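Local coordinates for lipid binding protein LpqN (Mycobacterium tuberculosis, PDB 6E5F) that supports cell envelope biogenesis, interacting with the periplasmic loops of mycolate transporters MmpL3 and MmpL11, and holds a lauryl trehaloside in its pocket, at residues S82-R94 with L213-T227. Sequence-based numbering, arbitrary orientation.
Sequences SPTIDLPVPDDWR and LMDAANVIDEQTTIT
Pro88 and Pro90 project their rings against the helix that ends at Gln223, while Thr84-Asp86 pairs with Thr225-Thr227 in a two-stranded antiparallel sheet, in a domain whose family belongs to the Mog1p/PsbP clan, consistent with that fold. The strand axes run at 173°, and three firm bonds, among them Thr84 N to Thr227 O at 3.0 Å, join a weak fourth from Thr225 N to Asp86 O. Between them, Ile85 and Ile226 lie side by side on the buried face against Ile190 of strand 179-192. On the face of Thr84, Asp86, Thr225 and Thr227, a water joins Thr84 O to the hydroxyls of Thr225 and Thr227.

Pro88 CG sits in the dip formed by Val219 and Ile220, 3.7 Å from Ile220 CA. Val219 in turn fits between the two prolines. Its CG1, anti to the backbone N (chi1 178°), touches both rings, with Pro88 CG at 3.8 Å. Further along, the small Ala216 admits the Trp93 ring, its CB approaching obliquely, 3.5 Å from CZ2, while Leu213 CD2 meets the ring edge. The prolines and Trp93 thus pack on one side of the helix that lines the lipid pocket through Met214 and Ala217. Where the helix ends, Thr224 OG1 donates to Ile220 O at 2.7 Å and also touches Leu87 CD1 at 3.3 Å.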
loop_
_atom_site.group_PDB
_atom_site.type_symbol
_atom_site.label_atom_id
_atom_site.label_comp_id
_atom_site.label_asym_id
_atom_site.label_seq_id
_atom_site.Cartn_x
_atom_site.Cartn_y
_atom_site.Cartn_z
ATOM N N SER A 82 11.446 -6.328 13.186
ATOM C CA SER A 82 10.734 -5.950 11.970
ATOM C C SER A 82 11.690 -5.833 10.792
ATOM O O SER A 82 12.884 -5.591 10.958
ATOM C CB SER A 82 10.008 -4.612 12.166
ATOM O OG SER A 82 10.914 -3.528 12.266
ATOM N N PRO A 83 11.191 -5.993 9.562
ATOM C CA PRO A 83 12.072 -5.861 8.396
ATOM C C PRO A 83 12.468 -4.410 8.171
ATOM O O PRO A 83 11.783 -3.478 8.597
ATOM C CB PRO A 83 11.213 -6.389 7.238
ATOM C CG PRO A 83 9.828 -6.245 7.695
ATOM C CD PRO A 83 9.832 -6.405 9.184
ATOM N N THR A 84 13.603 -4.226 7.508
ATOM C CA THR A 84 14.057 -2.902 7.102
ATOM C C THR A 84 13.614 -2.689 5.661
ATOM O O THR A 84 14.011 -3.444 4.768
ATOM C CB THR A 84 15.574 -2.779 7.217
ATOM O OG1 THR A 84 15.990 -3.133 8.544
ATOM C CG2 THR A 84 16.021 -1.351 6.917
ATOM N N ILE A 85 12.794 -1.668 5.441
ATOM C CA ILE A 85 12.197 -1.399 4.136
ATOM C C ILE A 85 12.703 -0.039 3.679
ATOM O O ILE A 85 12.356 0.991 4.270
ATOM C CB ILE A 85 10.669 -1.443 4.194
ATOM C CG1 ILE A 85 10.206 -2.842 4.616
ATOM C CG2 ILE A 85 10.076 -1.077 2.837
ATOM C CD1 ILE A 85 8.772 -2.909 5.052
ATOM N N ASP A 86 13.530 -0.038 2.636
ATOM C CA ASP A 86 14.132 1.185 2.106
ATOM C C ASP A 86 13.317 1.613 0.888
ATOM O O ASP A 86 13.554 1.156 -0.231
ATOM C CB ASP A 86 15.597 0.943 1.754
ATOM C CG ASP A 86 16.278 2.183 1.202
ATOM O OD1 ASP A 86 16.323 3.206 1.916
ATOM O OD2 ASP A 86 16.777 2.129 0.058
ATOM N N LEU A 87 12.342 2.496 1.119
ATOM C CA LEU A 87 11.572 3.094 0.034
ATOM C C LEU A 87 12.318 4.311 -0.512
ATOM O O LEU A 87 12.846 5.112 0.263
ATOM C CB LEU A 87 10.208 3.560 0.538
ATOM C CG LEU A 87 8.964 2.660 0.514
ATOM C CD1 LEU A 87 9.087 1.460 -0.419
ATOM C CD2 LEU A 87 8.591 2.220 1.924
ATOM N N PRO A 88 12.363 4.490 -1.827
ATOM C CA PRO A 88 13.000 5.685 -2.384
ATOM C C PRO A 88 12.076 6.891 -2.316
ATOM O O PRO A 88 10.852 6.774 -2.229
ATOM C CB PRO A 88 13.257 5.289 -3.841
ATOM C CG PRO A 88 12.114 4.384 -4.161
ATOM C CD PRO A 88 11.848 3.605 -2.891
ATOM N N VAL A 89 12.694 8.067 -2.353
ATOM C CA VAL A 89 11.965 9.327 -2.471
ATOM C C VAL A 89 12.192 9.848 -3.885
ATOM O O VAL A 89 13.254 10.422 -4.163
ATOM C CB VAL A 89 12.424 10.347 -1.418
ATOM C CG1 VAL A 89 11.662 11.657 -1.591
ATOM C CG2 VAL A 89 12.225 9.795 -0.021
ATOM N N PRO A 90 11.249 9.665 -4.807
ATOM C CA PRO A 90 11.470 10.121 -6.182
ATOM C C PRO A 90 11.698 11.624 -6.241
ATOM O O PRO A 90 11.345 12.375 -5.329
ATOM C CB PRO A 90 10.174 9.729 -6.905
ATOM C CG PRO A 90 9.575 8.646 -6.065
ATOM C CD PRO A 90 9.951 8.982 -4.655
ATOM N N ASP A 91 12.309 12.058 -7.339
ATOM C CA ASP A 91 12.549 13.480 -7.541
ATOM C C ASP A 91 11.226 14.233 -7.575
ATOM O O ASP A 91 10.225 13.744 -8.106
ATOM C CB ASP A 91 13.311 13.701 -8.845
ATOM C CG ASP A 91 14.736 13.188 -8.779
ATOM O OD1 ASP A 91 15.327 13.216 -7.678
ATOM O OD2 ASP A 91 15.265 12.759 -9.825
ATOM N N ASP A 92 11.227 15.430 -6.989
ATOM C CA ASP A 92 10.062 16.301 -6.850
ATOM C C ASP A 92 9.067 15.802 -5.809
ATOM O O ASP A 92 8.014 16.428 -5.630
ATOM C CB ASP A 92 9.345 16.571 -8.181
ATOM C CG ASP A 92 10.215 17.328 -9.168
ATOM O OD1 ASP A 92 11.122 18.062 -8.721
ATOM O OD2 ASP A 92 9.990 17.191 -10.389
ATOM N N TRP A 93 9.353 14.700 -5.122
ATOM C CA TRP A 93 8.567 14.251 -3.985
ATOM C C TRP A 93 9.350 14.508 -2.705
ATOM O O TRP A 93 10.583 14.579 -2.719
ATOM C CB TRP A 93 8.257 12.755 -4.086
ATOM C CG TRP A 93 7.335 12.395 -5.212
ATOM C CD1 TRP A 93 7.610 12.450 -6.548
ATOM C CD2 TRP A 93 5.989 11.914 -5.101
ATOM N NE1 TRP A 93 6.520 12.039 -7.273
ATOM C CE2 TRP A 93 5.511 11.704 -6.409
ATOM C CE3 TRP A 93 5.143 11.642 -4.023
ATOM C CZ2 TRP A 93 4.228 11.235 -6.666
ATOM C CZ3 TRP A 93 3.869 11.179 -4.280
ATOM C CH2 TRP A 93 3.422 10.979 -5.593
ATOM N N ARG A 94 8.629 14.659 -1.600
ATOM C CA ARG A 94 9.253 14.849 -0.299
ATOM C C ARG A 94 8.796 13.758 0.658
ATOM O O ARG A 94 7.675 13.250 0.566
ATOM C CB ARG A 94 8.964 16.246 0.285
ATOM C CG ARG A 94 7.623 16.414 1.001
ATOM C CD ARG A 94 7.661 17.600 1.968
ATOM N NE ARG A 94 6.649 17.488 3.017
ATOM C CZ ARG A 94 5.463 18.093 3.003
ATOM N NH1 ARG A 94 5.112 18.876 1.990
ATOM N NH2 ARG A 94 4.624 17.915 4.013
ATOM N N LEU A 213 1.533 9.816 -10.193
ATOM C CA LEU A 213 1.578 8.586 -9.412
ATOM C C LEU A 213 2.347 7.499 -10.148
ATOM O O LEU A 213 3.170 6.791 -9.556
ATOM C CB LEU A 213 0.164 8.092 -9.114
ATOM C CG LEU A 213 -0.699 8.895 -8.149
ATOM C CD1 LEU A 213 -2.031 8.188 -7.943
ATOM C CD2 LEU A 213 0.013 9.103 -6.817
ATOM N N MET A 214 2.069 7.333 -11.445
ATOM C CA MET A 214 2.688 6.245 -12.193
ATOM C C MET A 214 4.201 6.412 -12.257
ATOM O O MET A 214 4.943 5.433 -12.135
ATOM C CB MET A 214 2.087 6.171 -13.597
ATOM C CG MET A 214 0.568 5.992 -13.601
ATOM S SD MET A 214 -0.139 5.614 -15.214
ATOM C CE MET A 214 0.511 3.978 -15.485
ATOM N N ASP A 215 4.676 7.646 -12.439
ATOM C CA ASP A 215 6.116 7.890 -12.447
ATOM C C ASP A 215 6.742 7.487 -11.117
ATOM O O ASP A 215 7.777 6.812 -11.081
ATOM C CB ASP A 215 6.395 9.363 -12.750
ATOM C CG ASP A 215 6.079 9.737 -14.185
ATOM O OD1 ASP A 215 6.053 8.835 -15.047
ATOM O OD2 ASP A 215 5.864 10.939 -14.453
ATOM N N ALA A 216 6.122 7.894 -10.007
ATOM C CA ALA A 216 6.654 7.547 -8.694
ATOM C C ALA A 216 6.652 6.041 -8.476
ATOM O O ALA A 216 7.559 5.505 -7.829
ATOM C CB ALA A 216 5.834 8.237 -7.605
ATOM N N ALA A 217 5.647 5.346 -9.009
ATOM C CA ALA A 217 5.549 3.905 -8.814
ATOM C C ALA A 217 6.728 3.178 -9.443
ATOM O O ALA A 217 7.242 2.206 -8.874
ATOM C CB ALA A 217 4.248 3.398 -9.429
ATOM N N ASN A 218 7.155 3.615 -10.628
ATOM C CA ASN A 218 8.301 2.988 -11.276
ATOM C C ASN A 218 9.548 3.113 -10.415
ATOM O O ASN A 218 10.313 2.153 -10.277
ATOM C CB ASN A 218 8.542 3.632 -12.637
ATOM C CG ASN A 218 7.351 3.505 -13.554
ATOM O OD1 ASN A 218 6.708 2.457 -13.615
ATOM N ND2 ASN A 218 7.043 4.577 -14.270
ATOM N N VAL A 219 9.772 4.294 -9.836
ATOM C CA VAL A 219 10.923 4.486 -8.959
ATOM C C VAL A 219 10.845 3.533 -7.774
ATOM O O VAL A 219 11.836 2.893 -7.404
ATOM C CB VAL A 219 11.004 5.956 -8.510
ATOM C CG1 VAL A 219 12.176 6.159 -7.566
ATOM C CG2 VAL A 219 11.120 6.874 -9.718
ATOM N N ILE A 220 9.663 3.417 -7.167
ATOM C CA ILE A 220 9.491 2.526 -6.024
ATOM C C ILE A 220 9.737 1.079 -6.430
ATOM O O ILE A 220 10.418 0.328 -5.723
ATOM C CB ILE A 220 8.092 2.725 -5.408
ATOM C CG1 ILE A 220 7.990 4.115 -4.774
ATOM C CG2 ILE A 220 7.791 1.623 -4.393
ATOM C CD1 ILE A 220 6.581 4.508 -4.354
ATOM N N ASP A 221 9.193 0.664 -7.575
ATOM C CA ASP A 221 9.320 -0.728 -7.989
ATOM C C ASP A 221 10.773 -1.116 -8.230
ATOM O O ASP A 221 11.160 -2.259 -7.961
ATOM C CB ASP A 221 8.493 -0.976 -9.250
ATOM C CG ASP A 221 7.001 -0.891 -8.995
ATOM O OD1 ASP A 221 6.599 -0.800 -7.815
ATOM O OD2 ASP A 221 6.229 -0.912 -9.977
ATOM N N GLU A 222 11.593 -0.187 -8.715
ATOM C CA GLU A 222 12.943 -0.534 -9.138
ATOM C C GLU A 222 13.997 -0.330 -8.056
ATOM O O GLU A 222 15.057 -0.963 -8.126
ATOM C CB GLU A 222 13.324 0.255 -10.401
ATOM C CG GLU A 222 13.936 1.621 -10.143
ATOM C CD GLU A 222 14.239 2.388 -11.420
ATOM O OE1 GLU A 222 13.701 2.017 -12.485
ATOM O OE2 GLU A 222 15.019 3.362 -11.355
ATOM N N GLN A 223 13.742 0.520 -7.058
ATOM C CA GLN A 223 14.765 0.881 -6.082
ATOM C C GLN A 223 14.481 0.393 -4.667
ATOM O O GLN A 223 15.375 0.478 -3.815
ATOM C CB GLN A 223 14.969 2.404 -6.050
ATOM C CG GLN A 223 15.371 3.000 -7.390
ATOM C CD GLN A 223 15.715 4.475 -7.309
ATOM O OE1 GLN A 223 15.870 5.032 -6.223
ATOM N NE2 GLN A 223 15.833 5.118 -8.466
ATOM N N THR A 224 13.287 -0.118 -4.384
ATOM C CA THR A 224 12.967 -0.533 -3.025
ATOM C C THR A 224 13.732 -1.799 -2.666
ATOM O O THR A 224 13.770 -2.760 -3.439
ATOM C CB THR A 224 11.466 -0.783 -2.877
ATOM O OG1 THR A 224 10.755 0.443 -3.072
ATOM C CG2 THR A 224 11.149 -1.321 -1.491
ATOM N N THR A 225 14.340 -1.799 -1.484
ATOM C CA THR A 225 14.957 -2.988 -0.920
ATOM C C THR A 225 14.222 -3.350 0.362
ATOM O O THR A 225 13.775 -2.470 1.105
ATOM C CB THR A 225 16.439 -2.754 -0.615
ATOM O OG1 THR A 225 16.568 -1.851 0.491
ATOM C CG2 THR A 225 17.156 -2.175 -1.826
ATOM N N ILE A 226 14.085 -4.650 0.606
ATOM C CA ILE A 226 13.446 -5.169 1.805
ATOM C C ILE A 226 14.364 -6.239 2.363
ATOM O O ILE A 226 14.647 -7.233 1.682
ATOM C CB ILE A 226 12.057 -5.763 1.515
ATOM C CG1 ILE A 226 11.137 -4.690 0.935
ATOM C CG2 ILE A 226 11.456 -6.356 2.785
ATOM C CD1 ILE A 226 9.784 -5.213 0.498
ATOM N N THR A 227 14.818 -6.049 3.589
ATOM C CA THR A 227 15.718 -6.999 4.241
ATOM C C THR A 227 15.073 -7.469 5.535
ATOM O O THR A 227 14.925 -6.663 6.474
ATOM C CB THR A 227 17.057 -6.321 4.526
ATOM O OG1 THR A 227 17.525 -5.672 3.337
ATOM C CG2 THR A 227 18.096 -7.339 4.986
HETATM O O HOH W 1 16.419 -2.866 3.200
HETATM O O HOH W 2 17.594 -5.308 8.209
HETATM O O HOH W 3 15.488 2.863 -2.112
#